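Local coordinates for protein hydratase ChsH1 (PDB 4W78) that catalyses, as part of the ChsH1-ChsH2 complex, the hydration of a steroid enoyl-CoA during degradation of the cholesterol side chain, at residues Thr134-Gly139 against Leu163-Pro167. Sequence-based numbering, arbitrary orientation.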
loop_
_atom_site.group_PDB
_atom_site.type_symbol
_atom_site.label_atom_id
_atom_site.label_comp_id
_atom_site.label_asym_id
_atom_site.label_seq_id
_atom_site.Cartn_x
_atom_site.Cartn_y
_atom_site.Cartn_z
ATOM N N THR A 134 -16.960 23.233 -21.633
ATOM C CA THR A 134 -16.612 21.822 -21.715
ATOM C C THR A 134 -17.835 20.989 -21.369
ATOM O O THR A 134 -18.834 21.522 -20.887
ATOM C CB THR A 134 -15.461 21.459 -20.754
ATOM O OG1 THR A 134 -15.989 21.148 -19.458
ATOM C CG2 THR A 134 -14.469 22.615 -20.637
ATOM N N ALA A 135 -17.749 19.682 -21.602
ATOM C CA ALA A 135 -18.861 18.775 -21.322
ATOM C C ALA A 135 -19.142 18.656 -19.825
ATOM O O ALA A 135 -20.182 18.130 -19.425
ATOM C CB ALA A 135 -18.593 17.402 -21.921
ATOM N N LEU A 136 -18.213 19.142 -19.004
ATOM C CA LEU A 136 -18.370 19.095 -17.555
ATOM C C LEU A 136 -18.790 20.447 -16.988
ATOM O O LEU A 136 -19.079 20.567 -15.796
ATOM C CB LEU A 136 -17.072 18.626 -16.891
ATOM C CG LEU A 136 -16.626 17.201 -17.232
ATOM C CD1 LEU A 136 -15.290 16.885 -16.596
ATOM C CD2 LEU A 136 -17.675 16.198 -16.785
ATOM N N GLY A 137 -18.829 21.461 -17.849
ATOM C CA GLY A 137 -19.149 22.814 -17.431
ATOM C C GLY A 137 -18.081 23.801 -17.857
ATOM O O GLY A 137 -17.065 23.411 -18.436
ATOM N N GLU A 138 -18.302 25.082 -17.579
ATOM C CA GLU A 138 -17.298 26.093 -17.878
ATOM C C GLU A 138 -16.052 25.822 -17.040
ATOM O O GLU A 138 -16.147 25.524 -15.847
ATOM C CB GLU A 138 -17.826 27.502 -17.607
ATOM C CG GLU A 138 -16.891 28.612 -18.083
ATOM C CD GLU A 138 -17.414 30.010 -17.786
ATOM O OE1 GLU A 138 -17.477 30.390 -16.594
ATOM O OE2 GLU A 138 -17.755 30.735 -18.748
ATOM N N GLY A 139 -14.884 25.904 -17.665
ATOM C CA GLY A 139 -13.660 25.616 -16.947
ATOM C C GLY A 139 -12.394 26.196 -17.543
ATOM O O GLY A 139 -12.401 26.808 -18.613
ATOM N N LEU A 163 -8.390 20.004 -15.614
ATOM C CA LEU A 163 -9.472 20.934 -15.873
ATOM C C LEU A 163 -10.112 21.312 -14.544
ATOM O O LEU A 163 -10.553 20.435 -13.793
ATOM C CB LEU A 163 -10.515 20.272 -16.778
ATOM C CG LEU A 163 -11.827 21.029 -16.955
ATOM C CD1 LEU A 163 -11.630 22.352 -17.695
ATOM C CD2 LEU A 163 -12.835 20.134 -17.676
ATOM N N LYS A 164 -10.126 22.602 -14.231
ATOM C CA LYS A 164 -10.900 23.104 -13.098
ATOM C C LYS A 164 -12.192 23.678 -13.646
ATOM O O LYS A 164 -12.173 24.552 -14.514
ATOM C CB LYS A 164 -10.136 24.200 -12.352
ATOM C CG LYS A 164 -8.885 23.710 -11.650
ATOM C CD LYS A 164 -9.237 22.977 -10.374
ATOM C CE LYS A 164 -9.745 23.945 -9.320
ATOM N NZ LYS A 164 -10.546 23.220 -8.292
ATOM N N PHE A 165 -13.326 23.198 -13.144
ATOM C CA PHE A 165 -14.595 23.528 -13.770
ATOM C C PHE A 165 -15.658 23.885 -12.742
ATOM O O PHE A 165 -15.537 23.534 -11.567
ATOM C CB PHE A 165 -15.073 22.359 -14.656
ATOM C CG PHE A 165 -15.338 21.080 -13.898
ATOM C CD1 PHE A 165 -14.329 20.161 -13.674
ATOM C CD2 PHE A 165 -16.613 20.793 -13.421
ATOM C CE1 PHE A 165 -14.573 18.989 -12.981
ATOM C CE2 PHE A 165 -16.859 19.626 -12.726
ATOM C CZ PHE A 165 -15.850 18.722 -12.508
ATOM N N LYS A 166 -16.689 24.581 -13.208
ATOM C CA LYS A 166 -17.871 24.874 -12.409
ATOM C C LYS A 166 -18.833 23.698 -12.506
ATOM O O LYS A 166 -19.301 23.368 -13.596
ATOM C CB LYS A 166 -18.565 26.132 -12.932
ATOM C CG LYS A 166 -17.926 27.443 -12.506
ATOM C CD LYS A 166 -18.704 28.621 -13.064
ATOM C CE LYS A 166 -18.410 29.897 -12.297
ATOM N NZ LYS A 166 -16.952 30.165 -12.252
ATOM N N PRO A 167 -19.126 23.053 -11.368
ATOM C CA PRO A 167 -20.073 21.932 -11.341
ATOM C C PRO A 167 -21.478 22.390 -11.721
ATOM O O PRO A 167 -21.742 23.593 -11.727
ATOM C CB PRO A 167 -20.038 21.486 -9.877
ATOM C CG PRO A 167 -18.701 21.949 -9.379
ATOM C CD PRO A 167 -18.512 23.277 -10.050
#
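Where the hairpin between strands 119-134 and 139-150 turns back, its type I beta turn folds against the end of strand 153-165, bringing Leu-136 onto Phe-165 and Thr-134 onto Leu-163. Gly-139 and Phe-165 face each other as an antiparallel non-hydrogen-bonded pair, their CA atoms 3.9 Å apart, and one residue further on Lys-166 N donates a nearly straight bond to Glu-138 O (2.9 Å, 166°). Leu-163 CD1 packs against Gly-139 CA. Phe-165 CG lies between the backbone N and the carbonyl carbon (chi1 62°), which turns one ring face to Leu-136 CB, a CH-pi contact 4.2 Å from the centroid. Thr-134 and Leu-163 meet tip to tip in van der Waals contact, OG1 lying 3.8 Å from CD2. Thr-134 OG1 accepts from Leu-136 N, an ST turn, and donates to Gly-137 O in the carbonyl plane (2.7 Å); Thr-134 N is a second donor to that oxygen. Glu-138 and Lys-166 run side by side without a salt bridge: Glu-138 OE1 bonds to Tyr-97 OH and Lys-166 NZ to Ala-95 O. The contact thus joins a hairpin turn to the neighbouring strand at one end of the antiparallel sheet, consistent with the family's hot-dog fold.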